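Local atomic coordinates of substrate-binding protein (Synechococcus sp., PDB entry 6WPN), a protein that probably binds a sugar or oligosaccharide in the periplasm of a marine cyanobacterium, as the solute-binding component of a transport system. Residues A[151-159]-A[171-181]; A[249-257]-A[267-278]. All coordinates share one frame; numbering follows the deposited sequence.

Contact 1 of 2, residues A[151-159]-A[171-181]; sequences DLLRQAGLS and YARSIRERTGR
Ala156 CB touches two methyls of the facing helix, Thr179 CG2 and Ile175 CD1, each 3.6 Å from it. Ile175 CD1 is also the apolar hub for the residues around it: Leu158 CD1 meets it at 3.7 Å, and Leu153 CD2 comes in obliquely from the preceding turn. That leucine methyl then reaches the edge of the Tyr171 ring, near its plane, with Leu153 CD2 3.8 Å from Tyr171 CE1; the phenol's OH bonds to Gly183 O. Gln155, extended with its CG anti to the backbone N, lays its aliphatic part over Thr179, its CG 3.6 Å from Thr179 CG2. The elements so joined are the C-terminal ends of two helical segments, 151-155 and 171-179, whose axes come within 9.6 Å at 76°, an almost perpendicular helix-helix packing. The first of them closes in a Schellman motif at Gly157. The clear polar bonds at this interface run within 171-181, not across to 151-159. Thr179 has OG1 between its N and carbonyl carbon (chi1 74°), which turns CG2 to Ala156 and lets OG1 bond back to Ile175 O, shared with Thr179 N from the opposite face. Thr179 OG1 also accepts from Arg181 N at 3.1 Å, an ST turn. Arg178 CD lies 3.1 Å from Ala156 O; beyond it the bend at chi3 (74°) turns the guanidinium, one face over Ala156 C and Gly157 CA.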
ATOM      1  N   ASP A 151     -15.777  16.230  13.483  1.00 50.55           N
ATOM      2  CA  ASP A 151     -16.406  17.540  13.530  1.00 58.34           C
ATOM      3  C   ASP A 151     -17.118  17.862  12.217  1.00 50.82           C
ATOM      4  O   ASP A 151     -18.191  18.478  12.222  1.00 45.69           O
ATOM      5  CB  ASP A 151     -15.369  18.599  13.867  1.00 76.91           C
ATOM      6  CG  ASP A 151     -15.981  19.952  14.011  1.00 99.79           C
ATOM      7  OD1 ASP A 151     -16.425  20.296  15.131  1.00111.36           O
ATOM      8  OD2 ASP A 151     -16.061  20.646  12.983  1.00102.45           O
ATOM      9  N   LEU A 152     -16.529  17.472  11.081  1.00 36.81           N
ATOM     10  CA  LEU A 152     -17.214  17.640   9.804  1.00 42.59           C
ATOM     11  C   LEU A 152     -18.465  16.772   9.731  1.00 37.10           C
ATOM     12  O   LEU A 152     -19.464  17.180   9.129  1.00 48.67           O
ATOM     13  CB  LEU A 152     -16.274  17.316   8.637  1.00 37.22           C
ATOM     14  CG  LEU A 152     -15.159  18.311   8.301  1.00 41.61           C
ATOM     15  CD1 LEU A 152     -14.297  17.807   7.149  1.00 40.64           C
ATOM     16  CD2 LEU A 152     -15.741  19.673   7.959  1.00 42.74           C
ATOM     17  N   LEU A 153     -18.440  15.591  10.350  1.00 38.15           N
ATOM     18  CA  LEU A 153     -19.615  14.727  10.338  1.00 46.60           C
ATOM     19  C   LEU A 153     -20.780  15.382  11.067  1.00 52.15           C
ATOM     20  O   LEU A 153     -21.915  15.381  10.575  1.00 61.05           O
ATOM     21  CB  LEU A 153     -19.293  13.377  10.978  1.00 47.03           C
ATOM     22  CG  LEU A 153     -18.496  12.355  10.175  1.00 60.02           C
ATOM     23  CD1 LEU A 153     -18.564  11.019  10.883  1.00 56.31           C
ATOM     24  CD2 LEU A 153     -19.026  12.240   8.756  1.00 65.70           C
ATOM     25  N   ARG A 154     -20.522  15.948  12.249  1.00 50.12           N
ATOM     26  CA  ARG A 154     -21.588  16.639  12.969  1.00 57.31           C
ATOM     27  C   ARG A 154     -22.106  17.850  12.192  1.00 53.71           C
ATOM     28  O   ARG A 154     -23.310  18.135  12.211  1.00 45.03           O
ATOM     29  CB  ARG A 154     -21.107  17.065  14.358  1.00 61.14           C
ATOM     30  CG  ARG A 154     -21.000  15.928  15.375  1.00 73.86           C
ATOM     31  CD  ARG A 154     -20.707  16.450  16.779  1.00 76.82           C
ATOM     32  NE  ARG A 154     -19.339  16.949  16.918  1.00 87.48           N
ATOM     33  CZ  ARG A 154     -18.996  18.231  16.833  1.00 96.41           C
ATOM     34  NH1 ARG A 154     -19.915  19.158  16.596  1.00 92.72           N
ATOM     35  NH2 ARG A 154     -17.722  18.586  16.973  1.00105.10           N
ATOM     36  N   GLN A 155     -21.215  18.575  11.501  1.00 50.52           N
ATOM     37  CA  GLN A 155     -21.657  19.685  10.659  1.00 51.12           C
ATOM     38  C   GLN A 155     -22.551  19.194   9.520  1.00 50.21           C
ATOM     39  O   GLN A 155     -23.506  19.878   9.141  1.00 58.57           O
ATOM     40  CB  GLN A 155     -20.438  20.450  10.113  1.00 62.28           C
ATOM     41  CG  GLN A 155     -20.801  21.686   9.298  1.00 74.46           C
ATOM     42  CD  GLN A 155     -19.584  22.460   8.827  1.00 84.88           C
ATOM     43  OE1 GLN A 155     -18.447  21.986   8.990  1.00 79.73           O
ATOM     44  NE2 GLN A 155     -19.794  23.602   8.215  1.00 89.80           N
ATOM     45  N   ALA A 156     -22.299  17.996   9.000  1.00 39.32           N
ATOM     46  CA  ALA A 156     -23.137  17.436   7.943  1.00 43.97           C
ATOM     47  C   ALA A 156     -24.375  16.712   8.467  1.00 49.32           C
ATOM     48  O   ALA A 156     -25.163  16.195   7.664  1.00 53.57           O
ATOM     49  CB  ALA A 156     -22.309  16.477   7.095  1.00 40.33           C
ATOM     50  N   GLY A 157     -24.578  16.676   9.782  1.00 49.22           N
ATOM     51  CA  GLY A 157     -25.711  15.953  10.316  1.00 41.45           C
ATOM     52  C   GLY A 157     -25.534  14.459  10.240  1.00 46.77           C
ATOM     53  O   GLY A 157     -26.510  13.737  10.024  1.00 51.97           O
ATOM     54  N   LEU A 158     -24.304  13.973  10.381  1.00 49.25           N
ATOM     55  CA  LEU A 158     -24.005  12.552  10.329  1.00 49.55           C
ATOM     56  C   LEU A 158     -23.383  12.121  11.648  1.00 46.93           C
ATOM     57  O   LEU A 158     -22.726  12.912  12.332  1.00 42.63           O
ATOM     58  CB  LEU A 158     -23.059  12.223   9.175  1.00 40.59           C
ATOM     59  CG  LEU A 158     -23.519  12.705   7.803  1.00 41.49           C
ATOM     60  CD1 LEU A 158     -22.426  12.467   6.760  1.00 46.70           C
ATOM     61  CD2 LEU A 158     -24.802  12.000   7.406  1.00 43.47           C
ATOM     62  N   SER A 159     -23.593  10.853  12.000  1.00 41.56           N
ATOM     63  CA  SER A 159     -23.051  10.320  13.236  1.00 52.01           C
ATOM     64  C   SER A 159     -21.868   9.384  13.036  1.00 47.77           C
ATOM     65  O   SER A 159     -21.130   9.147  13.996  1.00 52.90           O
ATOM     66  CB  SER A 159     -24.147   9.595  14.034  1.00 49.87           C
ATOM     67  OG  SER A 159     -24.782   8.592  13.262  1.00 57.17           O
ATOM     68  N   TYR A 171     -23.249   9.205   1.580  1.00 37.47           N
ATOM     69  CA  TYR A 171     -22.413   9.902   2.552  1.00 35.44           C
ATOM     70  C   TYR A 171     -21.750  11.125   1.934  1.00 42.25           C
ATOM     71  O   TYR A 171     -21.778  12.219   2.511  1.00 37.58           O
ATOM     72  CB  TYR A 171     -21.367   8.936   3.110  1.00 39.02           C
ATOM     73  CG  TYR A 171     -20.069   9.569   3.567  1.00 38.54           C
ATOM     74  CD1 TYR A 171     -19.982  10.237   4.782  1.00 44.12           C
ATOM     75  CD2 TYR A 171     -18.917   9.461   2.797  1.00 42.99           C
ATOM     76  CE1 TYR A 171     -18.789  10.800   5.204  1.00 37.17           C
ATOM     77  CE2 TYR A 171     -17.725  10.019   3.209  1.00 37.96           C
ATOM     78  CZ  TYR A 171     -17.667  10.685   4.414  1.00 37.73           C
ATOM     79  OH  TYR A 171     -16.472  11.246   4.819  1.00 45.63           O
ATOM     80  N   ALA A 172     -21.141  10.953   0.754  1.00 35.23           N
ATOM     81  CA  ALA A 172     -20.423  12.048   0.108  1.00 34.95           C
ATOM     82  C   ALA A 172     -21.351  13.217  -0.197  1.00 38.36           C
ATOM     83  O   ALA A 172     -20.959  14.381  -0.055  1.00 39.67           O
ATOM     84  CB  ALA A 172     -19.745  11.552  -1.172  1.00 28.90           C
ATOM     85  N   ARG A 173     -22.575  12.927  -0.639  1.00 39.33           N
ATOM     86  CA  ARG A 173     -23.537  13.994  -0.897  1.00 45.15           C
ATOM     87  C   ARG A 173     -23.829  14.788   0.370  1.00 51.62           C
ATOM     88  O   ARG A 173     -23.832  16.024   0.351  1.00 49.45           O
ATOM     89  CB  ARG A 173     -24.824  13.413  -1.485  1.00 54.23           C
ATOM     90  CG  ARG A 173     -24.647  12.868  -2.888  1.00 63.45           C
ATOM     91  CD  ARG A 173     -25.969  12.599  -3.576  1.00 66.53           C
ATOM     92  NE  ARG A 173     -26.461  11.248  -3.320  1.00 70.76           N
ATOM     93  CZ  ARG A 173     -26.254  10.218  -4.133  1.00 64.16           C
ATOM     94  NH1 ARG A 173     -25.563  10.385  -5.253  1.00 55.96           N
ATOM     95  NH2 ARG A 173     -26.734   9.021  -3.823  1.00 59.33           N
ATOM     96  N   SER A 174     -24.059  14.091   1.490  1.00 45.41           N
ATOM     97  CA  SER A 174     -24.385  14.786   2.734  1.00 48.10           C
ATOM     98  C   SER A 174     -23.255  15.711   3.163  1.00 45.05           C
ATOM     99  O   SER A 174     -23.503  16.817   3.659  1.00 54.20           O
ATOM    100  CB  SER A 174     -24.694  13.776   3.843  1.00 47.16           C
ATOM    101  OG  SER A 174     -25.967  13.183   3.659  1.00 50.96           O
ATOM    102  N   ILE A 175     -22.006  15.290   2.958  1.00 41.58           N
ATOM    103  CA  ILE A 175     -20.880  16.153   3.298  1.00 47.87           C
ATOM    104  C   ILE A 175     -20.802  17.334   2.336  1.00 50.45           C
ATOM    105  O   ILE A 175     -20.576  18.476   2.753  1.00 48.29           O
ATOM    106  CB  ILE A 175     -19.569  15.346   3.301  1.00 49.00           C
ATOM    107  CG1 ILE A 175     -19.645  14.169   4.283  1.00 47.59           C
ATOM    108  CG2 ILE A 175     -18.390  16.251   3.630  1.00 54.62           C
ATOM    109  CD1 ILE A 175     -19.525  14.559   5.734  1.00 38.57           C
ATOM    110  N   ARG A 176     -21.030  17.086   1.042  1.00 50.49           N
ATOM    111  CA  ARG A 176     -20.855  18.133   0.040  1.00 44.31           C
ATOM    112  C   ARG A 176     -21.863  19.254   0.214  1.00 48.78           C
ATOM    113  O   ARG A 176     -21.502  20.433   0.159  1.00 60.43           O
ATOM    114  CB  ARG A 176     -20.981  17.552  -1.370  1.00 51.95           C
ATOM    115  CG  ARG A 176     -19.676  17.122  -1.989  1.00 59.45           C
ATOM    116  CD  ARG A 176     -18.647  18.220  -1.863  1.00 57.32           C
ATOM    117  NE  ARG A 176     -18.676  19.149  -2.983  1.00 67.52           N
ATOM    118  CZ  ARG A 176     -18.080  20.337  -2.980  1.00 65.45           C
ATOM    119  NH1 ARG A 176     -17.417  20.747  -1.905  1.00 61.30           N
ATOM    120  NH2 ARG A 176     -18.146  21.115  -4.052  1.00 66.82           N
ATOM    121  N   GLU A 177     -23.119  18.911   0.468  1.00 54.79           N
ATOM    122  CA  GLU A 177     -24.166  19.918   0.438  1.00 62.06           C
ATOM    123  C   GLU A 177     -24.352  20.620   1.773  1.00 67.87           C
ATOM    124  O   GLU A 177     -24.697  21.806   1.792  1.00 76.00           O
ATOM    125  CB  GLU A 177     -25.486  19.279  -0.003  1.00 69.66           C
ATOM    126  CG  GLU A 177     -25.423  18.675  -1.400  1.00 92.28           C
ATOM    127  CD  GLU A 177     -26.711  17.979  -1.810  1.00111.27           C
ATOM    128  OE1 GLU A 177     -27.663  17.943  -0.999  1.00117.24           O
ATOM    129  OE2 GLU A 177     -26.769  17.464  -2.949  1.00114.92           O
ATOM    130  N   ARG A 178     -24.107  19.936   2.889  1.00 63.06           N
ATOM    131  CA  ARG A 178     -24.334  20.556   4.185  1.00 65.40           C
ATOM    132  C   ARG A 178     -23.095  21.232   4.757  1.00 56.47           C
ATOM    133  O   ARG A 178     -23.235  22.153   5.569  1.00 63.16           O
ATOM    134  CB  ARG A 178     -24.883  19.527   5.182  1.00 64.61           C
ATOM    135  CG  ARG A 178     -26.199  18.900   4.729  1.00 66.78           C
ATOM    136  CD  ARG A 178     -26.855  18.043   5.807  1.00 80.32           C
ATOM    137  NE  ARG A 178     -27.468  18.852   6.864  1.00 91.55           N
ATOM    138  CZ  ARG A 178     -28.236  18.366   7.838  1.00 88.87           C
ATOM    139  NH1 ARG A 178     -28.497  17.066   7.901  1.00 92.51           N
ATOM    140  NH2 ARG A 178     -28.748  19.179   8.752  1.00 82.51           N
ATOM    141  N   THR A 179     -21.893  20.835   4.331  1.00 48.89           N
ATOM    142  CA  THR A 179     -20.667  21.457   4.815  1.00 51.15           C
ATOM    143  C   THR A 179     -19.834  22.103   3.727  1.00 61.53           C
ATOM    144  O   THR A 179     -18.943  22.896   4.052  1.00 61.68           O
ATOM    145  CB  THR A 179     -19.764  20.434   5.518  1.00 47.56           C
ATOM    146  OG1 THR A 179     -19.160  19.599   4.529  1.00 55.18           O
ATOM    147  CG2 THR A 179     -20.564  19.564   6.458  1.00 57.80           C
ATOM    148  N   GLY A 180     -20.080  21.783   2.456  1.00 61.02           N
ATOM    149  CA  GLY A 180     -19.250  22.270   1.381  1.00 44.58           C
ATOM    150  C   GLY A 180     -17.916  21.581   1.248  1.00 49.47           C
ATOM    151  O   GLY A 180     -17.238  21.767   0.229  1.00 51.63           O
ATOM    152  N   ARG A 181     -17.529  20.759   2.216  1.00 55.85           N
ATOM    153  CA  ARG A 181     -16.272  20.039   2.161  1.00 50.81           C
ATOM    154  C   ARG A 181     -16.477  18.720   1.422  1.00 44.72           C
ATOM    155  O   ARG A 181     -17.577  18.391   0.979  1.00 46.85           O
ATOM    156  CB  ARG A 181     -15.727  19.811   3.572  1.00 60.63           C
ATOM    157  CG  ARG A 181     -14.886  20.949   4.133  1.00 64.58           C
ATOM    158  CD  ARG A 181     -15.667  22.241   4.283  1.00 82.18           C
ATOM    159  NE  ARG A 181     -14.860  23.302   4.871  1.00 97.88           N
ATOM    160  CZ  ARG A 181     -15.274  24.553   5.054  1.00111.25           C
ATOM    161  NH1 ARG A 181     -16.494  24.913   4.670  1.00115.24           N
ATOM    162  NH2 ARG A 181     -14.467  25.445   5.612  1.00116.35           N
TER

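Contact 2 of 2, residues A[249-257]-A[267-278]; sequences AIELYQSGE and FLRSIQTNAPGV
Phe267, whose ring meets Ile250 and Gln254, has a backbone carbonyl held by two donors: Ser270 OG lies 2.8 Å from Phe267 O, and Ile271 N donates to the same oxygen at 3.0 Å. With CG opposite the backbone N (chi1 -178°), the Phe267 ring swings out to the neighbouring helix. Ile250 packs closely on it: Ile250 CG2 is 3.3 Å from Phe267 CZ, while Ile250 CD1 stands over one ring face, displaced toward the rim. Gln254 adds its amide from another side. The amide and ring planes are only 4° apart, yet Gln254 NE2, 3.3 Å from Phe267 CZ, approaches diagonally. The second cluster is apolar. Val278 CG1 touches the Tyr253 ring at CE2 (3.5 Å), and Ile271 CD1 meets Tyr253 CD2 at 3.9 Å, both obliquely to the ring, which is fixed at its far end by a bond between Tyr253 OH and Thr282 OG1. Ala275, the N-cap residue of the short helix that carries Val278, places its CB 3.5 Å from Gln254 O. The contacts therefore follow the C-terminal turns of helix 249-254, which leaves helical geometry in a Schellman motif at Gly256. The helices, crossing at 46°, both set side chains on strands 137-149 and 260-263, as Tyr253 and Ile271 do on Leu147: a helical layer packed on a mixed sheet, characteristic of the alpha/beta lobes of solute-binding proteins.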
ATOM      1  N   ALA A 249      -4.578  14.836  -0.735  1.00 36.14           N
ATOM      2  CA  ALA A 249      -5.556  14.376   0.246  1.00 34.46           C
ATOM      3  C   ALA A 249      -5.062  14.640   1.657  1.00 38.47           C
ATOM      4  O   ALA A 249      -5.815  15.127   2.511  1.00 45.09           O
ATOM      5  CB  ALA A 249      -5.838  12.887   0.059  1.00 31.96           C
ATOM      6  N   ILE A 250      -3.789  14.335   1.908  1.00 39.71           N
ATOM      7  CA  ILE A 250      -3.156  14.648   3.186  1.00 40.85           C
ATOM      8  C   ILE A 250      -3.324  16.125   3.509  1.00 40.55           C
ATOM      9  O   ILE A 250      -3.733  16.497   4.616  1.00 50.17           O
ATOM     10  CB  ILE A 250      -1.670  14.246   3.140  1.00 46.90           C
ATOM     11  CG1 ILE A 250      -1.506  12.739   3.366  1.00 44.38           C
ATOM     12  CG2 ILE A 250      -0.816  15.119   4.052  1.00 57.21           C
ATOM     13  CD1 ILE A 250      -0.137  12.212   2.978  1.00 49.77           C
ATOM     14  N   GLU A 251      -3.038  16.984   2.529  1.00 35.21           N
ATOM     15  CA  GLU A 251      -3.138  18.425   2.734  1.00 40.07           C
ATOM     16  C   GLU A 251      -4.572  18.856   3.017  1.00 37.35           C
ATOM     17  O   GLU A 251      -4.810  19.750   3.837  1.00 44.57           O
ATOM     18  CB  GLU A 251      -2.599  19.151   1.505  1.00 46.40           C
ATOM     19  CG  GLU A 251      -2.593  20.661   1.621  1.00 68.38           C
ATOM     20  CD  GLU A 251      -1.993  21.331   0.392  1.00 77.04           C
ATOM     21  OE1 GLU A 251      -2.425  20.994  -0.732  1.00 76.65           O
ATOM     22  OE2 GLU A 251      -1.097  22.193   0.549  1.00 80.02           O
ATOM     23  N   LEU A 252      -5.544  18.228   2.355  1.00 33.69           N
ATOM     24  CA  LEU A 252      -6.932  18.634   2.546  1.00 38.17           C
ATOM     25  C   LEU A 252      -7.441  18.215   3.918  1.00 43.41           C
ATOM     26  O   LEU A 252      -8.203  18.953   4.556  1.00 44.26           O
ATOM     27  CB  LEU A 252      -7.819  18.050   1.441  1.00 40.61           C
ATOM     28  CG  LEU A 252      -7.714  18.646   0.032  1.00 40.86           C
ATOM     29  CD1 LEU A 252      -8.608  17.882  -0.924  1.00 39.25           C
ATOM     30  CD2 LEU A 252      -8.070  20.130   0.015  1.00 37.37           C
ATOM     31  N   TYR A 253      -7.031  17.036   4.390  1.00 42.57           N
ATOM     32  CA  TYR A 253      -7.472  16.591   5.705  1.00 38.71           C
ATOM     33  C   TYR A 253      -6.889  17.470   6.808  1.00 42.70           C
ATOM     34  O   TYR A 253      -7.604  17.858   7.743  1.00 44.99           O
ATOM     35  CB  TYR A 253      -7.101  15.124   5.925  1.00 28.29           C
ATOM     36  CG  TYR A 253      -7.762  14.539   7.148  1.00 39.05           C
ATOM     37  CD1 TYR A 253      -9.049  14.019   7.076  1.00 37.23           C
ATOM     38  CD2 TYR A 253      -7.112  14.511   8.377  1.00 36.15           C
ATOM     39  CE1 TYR A 253      -9.669  13.484   8.187  1.00 40.80           C
ATOM     40  CE2 TYR A 253      -7.722  13.976   9.493  1.00 36.12           C
ATOM     41  CZ  TYR A 253      -9.002  13.468   9.393  1.00 37.93           C
ATOM     42  OH  TYR A 253      -9.620  12.938  10.496  1.00 42.98           O
ATOM     43  N   GLN A 254      -5.600  17.807   6.712  1.00 42.96           N
ATOM     44  CA  GLN A 254      -4.984  18.654   7.727  1.00 45.26           C
ATOM     45  C   GLN A 254      -5.552  20.063   7.723  1.00 48.48           C
ATOM     46  O   GLN A 254      -5.401  20.786   8.713  1.00 59.56           O
ATOM     47  CB  GLN A 254      -3.468  18.711   7.527  1.00 43.66           C
ATOM     48  CG  GLN A 254      -2.764  17.373   7.694  1.00 51.93           C
ATOM     49  CD  GLN A 254      -1.254  17.493   7.604  1.00 57.23           C
ATOM     50  OE1 GLN A 254      -0.724  18.540   7.230  1.00 58.70           O
ATOM     51  NE2 GLN A 254      -0.554  16.417   7.940  1.00 66.27           N
ATOM     52  N   SER A 255      -6.208  20.469   6.644  1.00 47.67           N
ATOM     53  CA  SER A 255      -6.862  21.765   6.583  1.00 43.70           C
ATOM     54  C   SER A 255      -8.305  21.712   7.055  1.00 46.26           C
ATOM     55  O   SER A 255      -8.963  22.757   7.113  1.00 43.08           O
ATOM     56  CB  SER A 255      -6.817  22.315   5.154  1.00 38.13           C
ATOM     57  OG  SER A 255      -5.487  22.377   4.675  1.00 53.38           O
ATOM     58  N   GLY A 256      -8.814  20.530   7.388  1.00 46.07           N
ATOM     59  CA  GLY A 256     -10.212  20.412   7.738  1.00 35.82           C
ATOM     60  C   GLY A 256     -11.150  20.438   6.557  1.00 46.29           C
ATOM     61  O   GLY A 256     -12.336  20.731   6.731  1.00 55.64           O
ATOM     62  N   GLU A 257     -10.656  20.151   5.352  1.00 54.23           N
ATOM     63  CA  GLU A 257     -11.464  20.179   4.142  1.00 51.74           C
ATOM     64  C   GLU A 257     -11.824  18.790   3.630  1.00 53.95           C
ATOM     65  O   GLU A 257     -12.500  18.681   2.601  1.00 47.22           O
ATOM     66  CB  GLU A 257     -10.744  20.969   3.045  1.00 57.59           C
ATOM     67  CG  GLU A 257     -10.837  22.478   3.212  1.00 76.76           C
ATOM     68  CD  GLU A 257     -12.244  23.006   2.972  1.00 99.28           C
ATOM     69  OE1 GLU A 257     -12.939  22.467   2.081  1.00106.80           O
ATOM     70  OE2 GLU A 257     -12.656  23.958   3.677  1.00102.83           O
ATOM     71  N   PHE A 267       0.843   8.219  10.013  1.00 43.92           N
ATOM     72  CA  PHE A 267       0.512   9.562   9.583  1.00 47.59           C
ATOM     73  C   PHE A 267      -0.341  10.298  10.606  1.00 49.28           C
ATOM     74  O   PHE A 267      -0.353  11.534  10.617  1.00 46.53           O
ATOM     75  CB  PHE A 267      -0.200   9.522   8.238  1.00 54.37           C
ATOM     76  CG  PHE A 267      -0.529  10.869   7.722  1.00 70.56           C
ATOM     77  CD1 PHE A 267       0.482  11.770   7.444  1.00 79.81           C
ATOM     78  CD2 PHE A 267      -1.842  11.257   7.545  1.00 85.36           C
ATOM     79  CE1 PHE A 267       0.192  13.030   6.984  1.00 92.44           C
ATOM     80  CE2 PHE A 267      -2.139  12.519   7.075  1.00 96.89           C
ATOM     81  CZ  PHE A 267      -1.123  13.407   6.807  1.00 98.89           C
ATOM     82  N   LEU A 268      -1.034   9.566  11.481  1.00 47.16           N
ATOM     83  CA  LEU A 268      -1.833  10.216  12.511  1.00 41.03           C
ATOM     84  C   LEU A 268      -0.968  11.022  13.472  1.00 47.61           C
ATOM     85  O   LEU A 268      -1.405  12.069  13.964  1.00 54.07           O
ATOM     86  CB  LEU A 268      -2.669   9.173  13.256  1.00 41.55           C
ATOM     87  CG  LEU A 268      -3.741   9.651  14.239  1.00 49.85           C
ATOM     88  CD1 LEU A 268      -4.562  10.803  13.671  1.00 44.79           C
ATOM     89  CD2 LEU A 268      -4.640   8.484  14.615  1.00 51.13           C
ATOM     90  N   ARG A 269       0.259  10.569  13.748  0.52 52.35           N
ATOM     91  CA  ARG A 269       1.120  11.315  14.663  0.52 51.85           C
ATOM     92  C   ARG A 269       1.581  12.630  14.044  0.52 55.61           C
ATOM     93  O   ARG A 269       1.714  13.639  14.748  0.52 64.70           O
ATOM     94  CB  ARG A 269       2.323  10.468  15.085  0.52 50.91           C
ATOM     95  CG  ARG A 269       3.256  11.158  16.087  0.52 55.05           C
ATOM     96  CD  ARG A 269       2.686  11.178  17.514  0.52 57.13           C
ATOM     97  NE  ARG A 269       2.926   9.923  18.231  0.52 55.09           N
ATOM     98  CZ  ARG A 269       2.509   9.667  19.469  0.52 53.25           C
ATOM     99  NH1 ARG A 269       1.818  10.576  20.145  0.52 38.11           N
ATOM    100  NH2 ARG A 269       2.778   8.496  20.031  0.52 37.75           N
ATOM    101  N   SER A 270       1.828  12.648  12.732  1.00 51.24           N
ATOM    102  CA  SER A 270       2.196  13.903  12.086  1.00 51.19           C
ATOM    103  C   SER A 270       1.001  14.840  11.976  1.00 44.99           C
ATOM    104  O   SER A 270       1.171  16.063  12.018  1.00 49.51           O
ATOM    105  CB  SER A 270       2.814  13.641  10.712  1.00 46.09           C
ATOM    106  OG  SER A 270       1.961  12.849   9.915  1.00 61.21           O
ATOM    107  N   ILE A 271      -0.211  14.294  11.856  1.00 43.26           N
ATOM    108  CA  ILE A 271      -1.407  15.125  11.953  1.00 51.74           C
ATOM    109  C   ILE A 271      -1.488  15.759  13.333  1.00 60.29           C
ATOM    110  O   ILE A 271      -1.840  16.937  13.474  1.00 59.80           O
ATOM    111  CB  ILE A 271      -2.669  14.297  11.649  1.00 60.04           C
ATOM    112  CG1 ILE A 271      -2.685  13.837  10.196  1.00 65.94           C
ATOM    113  CG2 ILE A 271      -3.932  15.091  11.967  1.00 59.91           C
ATOM    114  CD1 ILE A 271      -3.902  12.991   9.863  1.00 70.24           C
ATOM    115  N   GLN A 272      -1.186  14.979  14.376  1.00 60.10           N
ATOM    116  CA  GLN A 272      -1.230  15.506  15.734  1.00 54.74           C
ATOM    117  C   GLN A 272      -0.305  16.701  15.886  1.00 62.87           C
ATOM    118  O   GLN A 272      -0.671  17.702  16.510  1.00 78.75           O
ATOM    119  CB  GLN A 272      -0.858  14.418  16.742  1.00 43.60           C
ATOM    120  CG  GLN A 272      -1.924  13.359  16.943  1.00 46.78           C
ATOM    121  CD  GLN A 272      -1.488  12.262  17.896  1.00 46.04           C
ATOM    122  OE1 GLN A 272      -0.367  12.267  18.401  1.00 52.91           O
ATOM    123  NE2 GLN A 272      -2.385  11.324  18.163  1.00 50.99           N
ATOM    124  N   THR A 273       0.894  16.622  15.307  1.00 67.40           N
ATOM    125  CA  THR A 273       1.855  17.712  15.433  1.00 61.18           C
ATOM    126  C   THR A 273       1.547  18.851  14.469  1.00 63.29           C
ATOM    127  O   THR A 273       1.635  20.024  14.844  1.00 71.55           O
ATOM    128  CB  THR A 273       3.273  17.189  15.198  1.00 60.71           C
ATOM    129  OG1 THR A 273       3.362  16.615  13.888  1.00 71.96           O
ATOM    130  CG2 THR A 273       3.629  16.128  16.225  1.00 62.96           C
ATOM    131  N   ASN A 274       1.161  18.529  13.232  1.00 62.46           N
ATOM    132  CA  ASN A 274       0.978  19.565  12.221  1.00 59.80           C
ATOM    133  C   ASN A 274      -0.381  20.246  12.310  1.00 51.03           C
ATOM    134  O   ASN A 274      -0.498  21.426  11.973  1.00 61.30           O
ATOM    135  CB  ASN A 274       1.165  18.970  10.822  1.00 61.46           C
ATOM    136  CG  ASN A 274       2.611  18.610  10.528  1.00 64.73           C
ATOM    137  OD1 ASN A 274       3.536  19.113  11.167  1.00 64.45           O
ATOM    138  ND2 ASN A 274       2.810  17.722   9.562  1.00 70.52           N
ATOM    139  N   ALA A 275      -1.413  19.543  12.768  1.00 41.94           N
ATOM    140  CA  ALA A 275      -2.766  20.102  12.831  1.00 44.21           C
ATOM    141  C   ALA A 275      -3.486  19.541  14.044  1.00 44.81           C
ATOM    142  O   ALA A 275      -4.353  18.666  13.927  1.00 47.31           O
ATOM    143  CB  ALA A 275      -3.547  19.798  11.552  1.00 46.43           C
ATOM    144  N   PRO A 276      -3.162  20.038  15.241  1.00 51.00           N
ATOM    145  CA  PRO A 276      -3.795  19.489  16.450  1.00 45.77           C
ATOM    146  C   PRO A 276      -5.301  19.660  16.470  1.00 43.41           C
ATOM    147  O   PRO A 276      -6.004  18.791  17.001  1.00 42.66           O
ATOM    148  CB  PRO A 276      -3.125  20.272  17.588  1.00 44.33           C
ATOM    149  CG  PRO A 276      -1.888  20.877  16.988  1.00 49.46           C
ATOM    150  CD  PRO A 276      -2.230  21.137  15.552  1.00 58.05           C
ATOM    151  N   GLY A 277      -5.822  20.742  15.885  1.00 41.98           N
ATOM    152  CA  GLY A 277      -7.262  20.938  15.863  1.00 36.96           C
ATOM    153  C   GLY A 277      -7.991  19.823  15.137  1.00 47.50           C
ATOM    154  O   GLY A 277      -9.075  19.403  15.551  1.00 43.75           O
ATOM    155  N   VAL A 278      -7.408  19.328  14.044  1.00 50.14           N
ATOM    156  CA  VAL A 278      -8.028  18.239  13.295  1.00 51.61           C
ATOM    157  C   VAL A 278      -7.817  16.901  13.995  1.00 50.36           C
ATOM    158  O   VAL A 278      -8.726  16.062  14.037  1.00 44.78           O
ATOM    159  CB  VAL A 278      -7.483  18.211  11.855  1.00 50.45           C
ATOM    160  CG1 VAL A 278      -8.082  17.049  11.089  1.00 31.05           C
ATOM    161  CG2 VAL A 278      -7.787  19.526  11.160  1.00 49.07           C
TER

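In the fold
Contact 1 lies farther from the middle of the chain, about 28 Å from centre to centre against about 20 Å for contact 2, yet half of its touching residues are buried, whereas contact 2 is mainly a surface contact. No hydrogen bond is clear across either interface. Contact 1 relies mainly on methyl contacts between two steeply crossed helices, and contact 2 on aromatic rings against branched side chains and an amide, with strands beneath. They hold different helices but meet directly: Arg181 NE and Glu257 OE2 form a salt bridge of 2.6 Å, Arg181 CG packs on Gly256 O, and Leu152 CD1 reaches that same oxygen, so both segments of contact 1 abut the end of 249-257.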